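Side-chain contacts in ssDNA binding protein (PDB 4PSN), which binds single-stranded DNA, which it probably entraps in a tunnel system formed between the subunits of its tetrameric assembly: residues V210-V213 with N214-S218; R140-R144 with G145-G149; D184-D187 with D188-E192; E101-A104 with P105-D109. All blocks are in the same frame, centred on the assembly; numbering follows the deposited sequence.

Contact 1: V210-V213 with N214-S218; sequences VRVV and NEILS
The carbonyl O of Val213 receives the amide N of Leu217 at 2.8 Å, with an N-H...O angle of 170°. One residue earlier, Val212 O takes Ile216 N at 2.9 Å, and the turn begins with Val210 O holding Asn214 N. On this i to i+4 frame the side chains pair along the helix. Leu217 CD1 lies 3.9 Å from Val213 CG1, the branch that stands anti to the valine's own backbone N (chi1 173°) and so leans on toward the next turn. Val212 CG1 and Ile216 CD1 repeat the pattern, the two side chains running alongside each other. All four belong to the apolar flank of the amphipathic helix 206-218, which packs on the antiparallel sheet of the C-terminal domain: Val213 and Ile216 rest on Ala150, and Ile216 and Leu217 on Val138. The polar flank faces another chain, where Arg211 forms a salt bridge with Glu208 of the second subunit and the extended Glu215 reaches Arg163 of that same subunit. At the far end Ser218 folds back, its OG donating to Glu215 O at 2.9 Å from above the carbonyl plane, 39° out of it.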
loop_
_atom_site.group_PDB
_atom_site.type_symbol
_atom_site.label_atom_id
_atom_site.label_comp_id
_atom_site.label_asym_id
_atom_site.label_seq_id
_atom_site.Cartn_x
_atom_site.Cartn_y
_atom_site.Cartn_z
ATOM N N VAL C 210 22.870 -4.208 -2.166
ATOM C CA VAL C 210 23.466 -3.940 -0.847
ATOM C C VAL C 210 24.088 -5.204 -0.257
ATOM O O VAL C 210 25.204 -5.184 0.267
ATOM C CB VAL C 210 22.446 -3.329 0.163
ATOM C CG1 VAL C 210 23.026 -3.286 1.582
ATOM C CG2 VAL C 210 22.010 -1.928 -0.268
ATOM N N ARG C 211 23.369 -6.313 -0.360
ATOM C CA ARG C 211 23.835 -7.585 0.187
ATOM C C ARG C 211 25.155 -8.034 -0.457
ATOM O O ARG C 211 26.063 -8.516 0.226
ATOM C CB ARG C 211 22.752 -8.653 -0.010
ATOM C CG ARG C 211 23.109 -10.032 0.483
ATOM C CD ARG C 211 22.407 -10.355 1.789
ATOM N NE ARG C 211 20.952 -10.179 1.714
ATOM C CZ ARG C 211 20.199 -9.859 2.764
ATOM N NH1 ARG C 211 20.774 -9.679 3.943
ATOM N NH2 ARG C 211 18.885 -9.704 2.639
ATOM N N VAL C 212 25.262 -7.883 -1.774
ATOM C CA VAL C 212 26.480 -8.281 -2.476
ATOM C C VAL C 212 27.675 -7.397 -2.071
ATOM O O VAL C 212 28.783 -7.889 -1.817
ATOM C CB VAL C 212 26.285 -8.267 -4.009
ATOM C CG1 VAL C 212 27.634 -8.352 -4.737
ATOM C CG2 VAL C 212 25.357 -9.419 -4.447
ATOM N N VAL C 213 27.444 -6.091 -2.012
ATOM C CA VAL C 213 28.481 -5.151 -1.588
ATOM C C VAL C 213 29.002 -5.535 -0.203
ATOM O O VAL C 213 30.210 -5.641 0.012
ATOM C CB VAL C 213 27.943 -3.698 -1.596
ATOM C CG1 VAL C 213 28.958 -2.706 -0.991
ATOM C CG2 VAL C 213 27.568 -3.295 -3.004
ATOM N N ASN C 214 28.092 -5.759 0.738
ATOM C CA ASN C 214 28.495 -6.139 2.093
ATOM C C ASN C 214 29.240 -7.465 2.168
ATOM O O ASN C 214 30.213 -7.590 2.907
ATOM C CB ASN C 214 27.288 -6.163 3.039
ATOM C CG ASN C 214 26.845 -4.767 3.443
ATOM O OD1 ASN C 214 27.628 -3.812 3.377
ATOM N ND2 ASN C 214 25.591 -4.641 3.866
ATOM N N GLU C 215 28.783 -8.454 1.411
ATOM C CA GLU C 215 29.440 -9.750 1.432
ATOM C C GLU C 215 30.846 -9.627 0.848
ATOM O O GLU C 215 31.773 -10.295 1.298
ATOM C CB GLU C 215 28.664 -10.808 0.654
ATOM C CG GLU C 215 29.398 -12.150 0.648
ATOM C CD GLU C 215 28.693 -13.243 -0.147
ATOM O OE1 GLU C 215 27.581 -12.992 -0.665
ATOM O OE2 GLU C 215 29.262 -14.360 -0.250
ATOM N N ILE C 216 30.998 -8.785 -0.166
ATOM C CA ILE C 216 32.324 -8.570 -0.741
ATOM C C ILE C 216 33.209 -7.803 0.230
ATOM O O ILE C 216 34.346 -8.168 0.465
ATOM C CB ILE C 216 32.252 -7.786 -2.064
ATOM C CG1 ILE C 216 31.655 -8.655 -3.169
ATOM C CG2 ILE C 216 33.645 -7.268 -2.435
ATOM C CD1 ILE C 216 31.493 -7.904 -4.503
ATOM N N LEU C 217 32.708 -6.718 0.797
ATOM C CA LEU C 217 33.541 -5.978 1.736
ATOM C C LEU C 217 33.925 -6.801 2.981
ATOM O O LEU C 217 35.015 -6.635 3.525
ATOM C CB LEU C 217 32.890 -4.640 2.120
ATOM C CG LEU C 217 32.807 -3.633 0.971
ATOM C CD1 LEU C 217 32.025 -2.409 1.391
ATOM C CD2 LEU C 217 34.222 -3.248 0.449
ATOM N N SER C 218 33.040 -7.693 3.418
ATOM C CA SER C 218 33.313 -8.516 4.599
ATOM C C SER C 218 34.473 -9.495 4.377
ATOM O O SER C 218 35.086 -9.960 5.334
ATOM C CB SER C 218 32.056 -9.278 5.052
ATOM O OG SER C 218 31.779 -10.364 4.187
#

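Contact 2: R140-R144 with G145-G149; sequences RIMYR and GSDVG
Asp147 OD1 meets two side chains of the facing strand, 3.4 Å from the selenium (SE) of the selenomethionine at Met142 and 3.5 Å from Arg140 NE. The link to Arg140 is a salt bridge with a weak, bent hydrogen bond: the guanidinium and carboxylate planes are 42° apart, and the oxygen approaches obliquely. Met142 lies alongside Asp147, its chain bent at chi2 and chi3, with CE turned back toward Gly145. Val148, at the bulge, packs against the residues of the other face, Ile141 and Tyr143. Its CG2 lies 3.9 Å from Tyr143 CB and also approaches Ile141 CG2, because a chi1 of -65° sets that methyl between the backbone N and the carbonyl carbon.

Backbone bonds hold these side chains in place. Ile141 N gives a nearly straight bond to Gly149 O at 2.9 Å, while Ile141 O accepts Val148 N at 2.8 Å. Nearer the turn, Tyr143 N donates to Ser146 O at 3.0 Å and Ser146 N returns to Tyr143 O. Arg144 and Gly145 make the bend, both with positive phi.

Beyond the pair, Ile141 and Val148 pack on Val166 of the strand 159-166. The hairpin tip reaches another chain, with Tyr143 OH bonded to Glu56 and Arg144 NH1 to Asn60, both of the fourth subunit. With both Val148 N and, weakly, Gly149 N on Ile141 O, two residues stand against one, the mark of a classic beta bulge, here in a beta hairpin closed by a type I' turn.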
loop_
_atom_site.group_PDB
_atom_site.type_symbol
_atom_site.label_atom_id
_atom_site.label_comp_id
_atom_site.label_asym_id
_atom_site.label_seq_id
_atom_site.Cartn_x
_atom_site.Cartn_y
_atom_site.Cartn_z
ATOM N N ARG C 140 36.659 -0.800 -3.728
ATOM C CA ARG C 140 35.468 0.021 -3.572
ATOM C C ARG C 140 35.131 0.706 -4.897
ATOM O O ARG C 140 36.024 1.135 -5.633
ATOM C CB ARG C 140 35.689 1.103 -2.511
ATOM C CG ARG C 140 35.591 0.620 -1.068
ATOM C CD ARG C 140 35.553 1.816 -0.108
ATOM N NE ARG C 140 36.351 2.933 -0.617
ATOM C CZ ARG C 140 37.634 3.141 -0.323
ATOM N NH1 ARG C 140 38.276 2.310 0.492
ATOM N NH2 ARG C 140 38.284 4.186 -0.844
ATOM N N ILE C 141 33.843 0.804 -5.197
ATOM C CA ILE C 141 33.384 1.538 -6.370
ATOM C C ILE C 141 32.773 2.857 -5.918
ATOM O O ILE C 141 32.032 2.896 -4.946
ATOM C CB ILE C 141 32.339 0.737 -7.151
ATOM C CG1 ILE C 141 32.897 -0.642 -7.534
ATOM C CG2 ILE C 141 31.933 1.478 -8.412
ATOM C CD1 ILE C 141 31.858 -1.553 -8.193
HETATM N N MSE C 142 33.097 3.933 -6.629
HETATM C CA MSE C 142 32.583 5.255 -6.342
HETATM C C MSE C 142 31.873 5.851 -7.542
HETATM O O MSE C 142 32.216 5.565 -8.684
HETATM C CB MSE C 142 33.765 6.155 -6.034
HETATM C CG MSE C 142 35.012 5.350 -5.922
HETATM SE SE MSE C 142 35.549 5.304 -4.091
HETATM C CE MSE C 142 36.380 7.039 -4.119
ATOM N N TYR C 143 30.907 6.710 -7.256
ATOM C CA TYR C 143 30.201 7.490 -8.249
ATOM C C TYR C 143 30.094 8.894 -7.636
ATOM O O TYR C 143 29.687 9.039 -6.481
ATOM C CB TYR C 143 28.799 6.910 -8.516
ATOM C CG TYR C 143 28.130 7.610 -9.670
ATOM C CD1 TYR C 143 28.726 7.601 -10.926
ATOM C CD2 TYR C 143 26.943 8.328 -9.504
ATOM C CE1 TYR C 143 28.156 8.255 -11.990
ATOM C CE2 TYR C 143 26.351 8.997 -10.586
ATOM C CZ TYR C 143 26.974 8.944 -11.827
ATOM O OH TYR C 143 26.452 9.578 -12.921
ATOM N N ARG C 144 30.494 9.915 -8.387
ATOM C CA ARG C 144 30.490 11.286 -7.864
ATOM C C ARG C 144 31.354 11.404 -6.594
ATOM O O ARG C 144 31.029 12.166 -5.695
ATOM C CB ARG C 144 29.042 11.760 -7.570
ATOM C CG ARG C 144 28.077 11.600 -8.741
ATOM C CD ARG C 144 26.682 12.179 -8.460
ATOM N NE ARG C 144 26.632 13.646 -8.545
ATOM C CZ ARG C 144 26.567 14.464 -7.495
ATOM N NH1 ARG C 144 26.518 15.773 -7.686
ATOM N NH2 ARG C 144 26.552 13.982 -6.256
ATOM N N GLY C 145 32.439 10.640 -6.515
ATOM C CA GLY C 145 33.330 10.695 -5.361
ATOM C C GLY C 145 32.862 9.961 -4.104
ATOM O O GLY C 145 33.590 9.865 -3.124
ATOM N N SER C 146 31.653 9.420 -4.130
ATOM C CA SER C 146 31.071 8.774 -2.962
ATOM C C SER C 146 31.094 7.236 -3.121
ATOM O O SER C 146 30.966 6.736 -4.235
ATOM C CB SER C 146 29.630 9.296 -2.812
ATOM O OG SER C 146 29.125 9.074 -1.522
ATOM N N ASP C 147 31.251 6.497 -2.021
ATOM C CA ASP C 147 31.240 5.031 -2.053
ATOM C C ASP C 147 29.851 4.502 -2.427
ATOM O O ASP C 147 28.867 4.813 -1.757
ATOM C CB ASP C 147 31.658 4.455 -0.693
ATOM C CG ASP C 147 33.076 4.855 -0.294
ATOM O OD1 ASP C 147 33.846 5.270 -1.180
ATOM O OD2 ASP C 147 33.427 4.749 0.903
ATOM N N VAL C 148 29.743 3.726 -3.502
ATOM C CA VAL C 148 28.409 3.228 -3.882
ATOM C C VAL C 148 28.425 1.702 -4.071
ATOM O O VAL C 148 27.389 1.088 -4.329
ATOM C CB VAL C 148 27.882 3.901 -5.182
ATOM C CG1 VAL C 148 27.638 5.418 -4.977
ATOM C CG2 VAL C 148 28.858 3.630 -6.348
ATOM N N GLY C 149 29.585 1.081 -3.926
ATOM C CA GLY C 149 29.646 -0.346 -4.217
ATOM C C GLY C 149 30.994 -1.002 -4.036
ATOM O O GLY C 149 31.907 -0.435 -3.448
#

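Contact 3: D184-D187 with D188-E192; sequences DRID and DFVRE
Asp188 lies between two arginines, and they meet its carboxylate in different ways. Arg185, in the N-cap position of helix 186-198, curls forward over Asp188 through bends at chi2 and chi3 (-58° and -66°), laying its guanidinium across the carboxylate with the two planes 46° apart. Asp188 OD2 comes over a face of that guanidinium, well out of its plane, so the salt bridge rests on charge and no N-H points at the oxygen; the exact place of OD2 is doubtful. Arg191, one turn along, approaches the other oxygen: its NH1 donates to the anti lone pair of Asp188 OD1 at 2.8 Å, only modestly tilted from the guanidinium plane. Arg191 NH2 also reaches Glu192 OE2 at 2.7 Å, from above that carboxylate's plane.

A water bridges the first turn, accepting from Asp188 N at 3.0 Å and donating to Asp184 O. Helical bonding begins with Phe189 N to Arg185 O at 2.8 Å, followed by Val190 N to Ile186 O. On the flank turned to the sheet, Ile186 and Val190 cross at an angle, their CG2 methyls 4.0 Å apart, and both pack on Tyr139 and Val153. Asp187 points its carboxylate to Tyr139 OH and Lys128.

Arg185, Asp188, Arg191 and Glu192 therefore form a network of alternating charges. Acidic groups at the start of a helix would be expected to suit the positive end of its dipole, while Arg191, shared by Asp188 and Glu192, probably tempers the repulsion between them.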
loop_
_atom_site.group_PDB
_atom_site.type_symbol
_atom_site.label_atom_id
_atom_site.label_comp_id
_atom_site.label_asym_id
_atom_site.label_seq_id
_atom_site.Cartn_x
_atom_site.Cartn_y
_atom_site.Cartn_z
ATOM N N ASP C 184 49.655 -8.602 -12.739
ATOM C CA ASP C 184 50.229 -7.321 -12.328
ATOM C C ASP C 184 49.556 -6.142 -13.015
ATOM O O ASP C 184 49.940 -5.000 -12.795
ATOM C CB ASP C 184 51.743 -7.280 -12.561
ATOM C CG ASP C 184 52.139 -7.831 -13.917
ATOM O OD1 ASP C 184 52.356 -9.062 -14.012
ATOM O OD2 ASP C 184 52.232 -7.043 -14.886
ATOM N N ARG C 185 48.543 -6.423 -13.829
ATOM C CA ARG C 185 47.835 -5.382 -14.568
ATOM C C ARG C 185 46.381 -5.223 -14.105
ATOM O O ARG C 185 45.599 -4.511 -14.731
ATOM C CB ARG C 185 47.870 -5.683 -16.072
ATOM C CG ARG C 185 49.271 -5.659 -16.685
ATOM C CD ARG C 185 49.957 -4.314 -16.467
ATOM N NE ARG C 185 49.288 -3.239 -17.193
ATOM C CZ ARG C 185 49.676 -1.968 -17.170
ATOM N NH1 ARG C 185 49.000 -1.054 -17.857
ATOM N NH2 ARG C 185 50.739 -1.607 -16.455
ATOM N N ILE C 186 46.016 -5.893 -13.020
ATOM C CA ILE C 186 44.623 -5.880 -12.572
ATOM C C ILE C 186 44.167 -4.472 -12.154
ATOM O O ILE C 186 43.072 -4.042 -12.511
ATOM C CB ILE C 186 44.348 -6.962 -11.479
ATOM C CG1 ILE C 186 44.429 -8.356 -12.124
ATOM C CG2 ILE C 186 42.964 -6.759 -10.838
ATOM C CD1 ILE C 186 44.209 -9.525 -11.181
ATOM N N ASP C 187 45.013 -3.745 -11.431
ATOM C CA ASP C 187 44.650 -2.389 -10.995
ATOM C C ASP C 187 44.313 -1.523 -12.196
ATOM O O ASP C 187 43.244 -0.924 -12.258
ATOM C CB ASP C 187 45.771 -1.730 -10.184
ATOM C CG ASP C 187 45.872 -2.275 -8.763
ATOM O OD1 ASP C 187 44.971 -3.035 -8.344
ATOM O OD2 ASP C 187 46.850 -1.934 -8.056
ATOM N N ASP C 188 45.239 -1.455 -13.146
ATOM C CA ASP C 188 44.981 -0.765 -14.401
ATOM C C ASP C 188 43.723 -1.286 -15.104
ATOM O O ASP C 188 42.901 -0.509 -15.569
ATOM C CB ASP C 188 46.193 -0.885 -15.323
ATOM C CG ASP C 188 47.411 -0.167 -14.769
ATOM O OD1 ASP C 188 47.236 0.937 -14.207
ATOM O OD2 ASP C 188 48.536 -0.706 -14.887
ATOM N N PHE C 189 43.580 -2.603 -15.197
ATOM C CA PHE C 189 42.424 -3.153 -15.878
ATOM C C PHE C 189 41.122 -2.700 -15.215
ATOM O O PHE C 189 40.162 -2.320 -15.892
ATOM C CB PHE C 189 42.490 -4.678 -15.924
ATOM C CG PHE C 189 41.278 -5.297 -16.534
ATOM C CD1 PHE C 189 41.248 -5.619 -17.881
ATOM C CD2 PHE C 189 40.148 -5.535 -15.763
ATOM C CE1 PHE C 189 40.114 -6.188 -18.445
ATOM C CE2 PHE C 189 39.009 -6.102 -16.326
ATOM C CZ PHE C 189 38.993 -6.422 -17.664
ATOM N N VAL C 190 41.090 -2.710 -13.887
ATOM C CA VAL C 190 39.861 -2.329 -13.187
ATOM C C VAL C 190 39.509 -0.852 -13.410
ATOM O O VAL C 190 38.356 -0.510 -13.671
ATOM C CB VAL C 190 39.931 -2.669 -11.691
ATOM C CG1 VAL C 190 38.756 -2.052 -10.952
ATOM C CG2 VAL C 190 39.914 -4.184 -11.523
ATOM N N ARG C 191 40.504 0.022 -13.324
ATOM C CA ARG C 191 40.285 1.443 -13.612
ATOM C C ARG C 191 39.670 1.623 -15.011
ATOM O O ARG C 191 38.713 2.385 -15.206
ATOM C CB ARG C 191 41.623 2.200 -13.548
ATOM C CG ARG C 191 41.502 3.721 -13.805
ATOM C CD ARG C 191 42.897 4.354 -13.879
ATOM N NE ARG C 191 43.621 3.847 -15.039
ATOM C CZ ARG C 191 44.777 3.191 -14.998
ATOM N NH1 ARG C 191 45.397 2.956 -13.850
ATOM N NH2 ARG C 191 45.316 2.767 -16.127
ATOM N N GLU C 192 40.210 0.896 -15.984
ATOM C CA GLU C 192 39.865 1.150 -17.382
ATOM C C GLU C 192 38.565 0.475 -17.814
ATOM O O GLU C 192 37.953 0.899 -18.790
ATOM C CB GLU C 192 41.046 0.750 -18.295
ATOM C CG GLU C 192 42.278 1.599 -17.999
ATOM C CD GLU C 192 43.550 1.152 -18.737
ATOM O OE1 GLU C 192 43.539 0.109 -19.422
ATOM O OE2 GLU C 192 44.561 1.864 -18.611
HETATM O O HOH W 1 47.995 -2.581 -12.596
#

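Contact 4: E101-A104 with P105-D109; sequences EEIA and PIVED
A proline kink marks the middle of helix 100-113, the helix between strand 83-97 and strand 125-131. Pro105 has no amide hydrogen, so Glu101 O cannot receive the usual i to i+4 bond; it instead meets the ring, with Pro105 CD at 3.3 Å and CG close beside it. CD also lies close to the preceding side chain, 3.3 Å from Ala104 CB, as the shared peptide bond brings them together. The i to i+4 bond from Ile106 N to Glu102 O is missing too, and Glu102 O has Ile106 CD1 at 3.3 Å. That methyl gets there because CG1 of Ile106 sits beside the backbone N (chi1 -55°), which turns the extended end of the chain back toward the earlier turn.

Regular helical bonding resumes with the next residue. Val107 N donates to Ile103 O at 3.0 Å, with an N-H...O angle of 167°, and Glu108 N follows to Ala104 O at 2.8 Å.

One flank is apolar and looks to another chain: Ile103 packs on Val92 and Val107 on Leu90, both of the fourth subunit, and Ile106 lies against Lys61 of that subunit. The helix thus contributes to a subunit interface in the tetramer. Along this flank the side chains of Ile103 and Val107 run across each other at an angle, and the two CG2 methyls meet at 3.6 Å.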
loop_
_atom_site.group_PDB
_atom_site.type_symbol
_atom_site.label_atom_id
_atom_site.label_comp_id
_atom_site.label_asym_id
_atom_site.label_seq_id
_atom_site.Cartn_x
_atom_site.Cartn_y
_atom_site.Cartn_z
ATOM N N GLU C 101 6.741 26.438 -8.454
ATOM C CA GLU C 101 7.333 27.530 -9.214
ATOM C C GLU C 101 8.848 27.404 -9.253
ATOM O O GLU C 101 9.495 27.843 -10.199
ATOM C CB GLU C 101 6.942 28.874 -8.589
ATOM C CG GLU C 101 5.440 29.039 -8.332
ATOM C CD GLU C 101 4.927 28.167 -7.190
ATOM O OE1 GLU C 101 5.736 27.797 -6.312
ATOM O OE2 GLU C 101 3.717 27.844 -7.168
ATOM N N GLU C 102 9.402 26.790 -8.216
ATOM C CA GLU C 102 10.844 26.684 -8.041
ATOM C C GLU C 102 11.441 25.420 -8.675
ATOM O O GLU C 102 12.538 25.457 -9.221
ATOM C CB GLU C 102 11.169 26.734 -6.545
ATOM C CG GLU C 102 12.497 26.109 -6.151
ATOM C CD GLU C 102 12.862 26.412 -4.702
ATOM O OE1 GLU C 102 13.931 25.948 -4.237
ATOM O OE2 GLU C 102 12.075 27.126 -4.034
ATOM N N ILE C 103 10.714 24.310 -8.598
ATOM C CA ILE C 103 11.188 23.034 -9.126
ATOM C C ILE C 103 10.914 22.869 -10.617
ATOM O O ILE C 103 11.753 22.355 -11.358
ATOM C CB ILE C 103 10.527 21.846 -8.387
ATOM C CG1 ILE C 103 11.140 21.679 -7.003
ATOM C CG2 ILE C 103 10.692 20.552 -9.180
ATOM C CD1 ILE C 103 10.766 20.381 -6.342
ATOM N N ALA C 104 9.729 23.289 -11.049
ATOM C CA ALA C 104 9.287 23.047 -12.423
ATOM C C ALA C 104 10.320 23.429 -13.484
ATOM O O ALA C 104 10.607 22.634 -14.379
ATOM C CB ALA C 104 7.940 23.742 -12.693
ATOM N N PRO C 105 10.878 24.651 -13.393
ATOM C CA PRO C 105 11.860 25.112 -14.382
ATOM C C PRO C 105 13.158 24.304 -14.365
ATOM O O PRO C 105 13.759 24.093 -15.421
ATOM C CB PRO C 105 12.132 26.564 -13.966
ATOM C CG PRO C 105 11.702 26.650 -12.550
ATOM C CD PRO C 105 10.557 25.699 -12.409
ATOM N N ILE C 106 13.597 23.879 -13.185
ATOM C CA ILE C 106 14.757 23.002 -13.095
ATOM C C ILE C 106 14.470 21.671 -13.808
ATOM O O ILE C 106 15.279 21.193 -14.608
ATOM C CB ILE C 106 15.138 22.746 -11.633
ATOM C CG1 ILE C 106 15.359 24.084 -10.917
ATOM C CG2 ILE C 106 16.379 21.877 -11.561
ATOM C CD1 ILE C 106 15.465 23.994 -9.411
ATOM N N VAL C 107 13.303 21.090 -13.537
ATOM C CA VAL C 107 12.944 19.819 -14.155
ATOM C C VAL C 107 12.818 19.974 -15.670
ATOM O O VAL C 107 13.314 19.142 -16.431
ATOM C CB VAL C 107 11.628 19.238 -13.585
ATOM C CG1 VAL C 107 11.173 18.042 -14.409
ATOM C CG2 VAL C 107 11.798 18.850 -12.118
ATOM N N GLU C 108 12.167 21.043 -16.111
ATOM C CA GLU C 108 11.953 21.228 -17.543
ATOM C C GLU C 108 13.290 21.309 -18.282
ATOM O O GLU C 108 13.460 20.728 -19.357
ATOM C CB GLU C 108 11.105 22.473 -17.818
ATOM C CG GLU C 108 10.803 22.705 -19.296
ATOM C CD GLU C 108 9.911 23.915 -19.540
ATOM O OE1 GLU C 108 10.101 24.601 -20.570
ATOM O OE2 GLU C 108 9.016 24.177 -18.707
ATOM N N ASP C 109 14.241 22.022 -17.690
ATOM C CA ASP C 109 15.545 22.201 -18.306
ATOM C C ASP C 109 16.288 20.871 -18.341
ATOM O O ASP C 109 16.909 20.511 -19.344
ATOM C CB ASP C 109 16.357 23.236 -17.531
ATOM C CG ASP C 109 17.111 24.182 -18.442
ATOM O OD1 ASP C 109 16.591 25.289 -18.709
ATOM O OD2 ASP C 109 18.215 23.813 -18.902
#

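In the fold
From the N terminus, contact 4 comes first, within helix 100-113 between the two sheets. Contact 2 follows, closing the tight hairpin between strands 137-143 and 146-155 of the six-stranded sheet. Contact 3 then occupies the start of helix 186-198, and contact 1 the last turns of helix 206-218. All are local and follow in series, so none nests in or crosses another. The last three share the C-terminal domain: contact 1 touches contact 2 where Val213 CG2 meets Gly149 CA at 3.8 Å, while contact 3 stays about 7 Å from contact 2, nearest atoms. Contacts 2 and 4 both reach the fourth subunit; contact 1 faces the second.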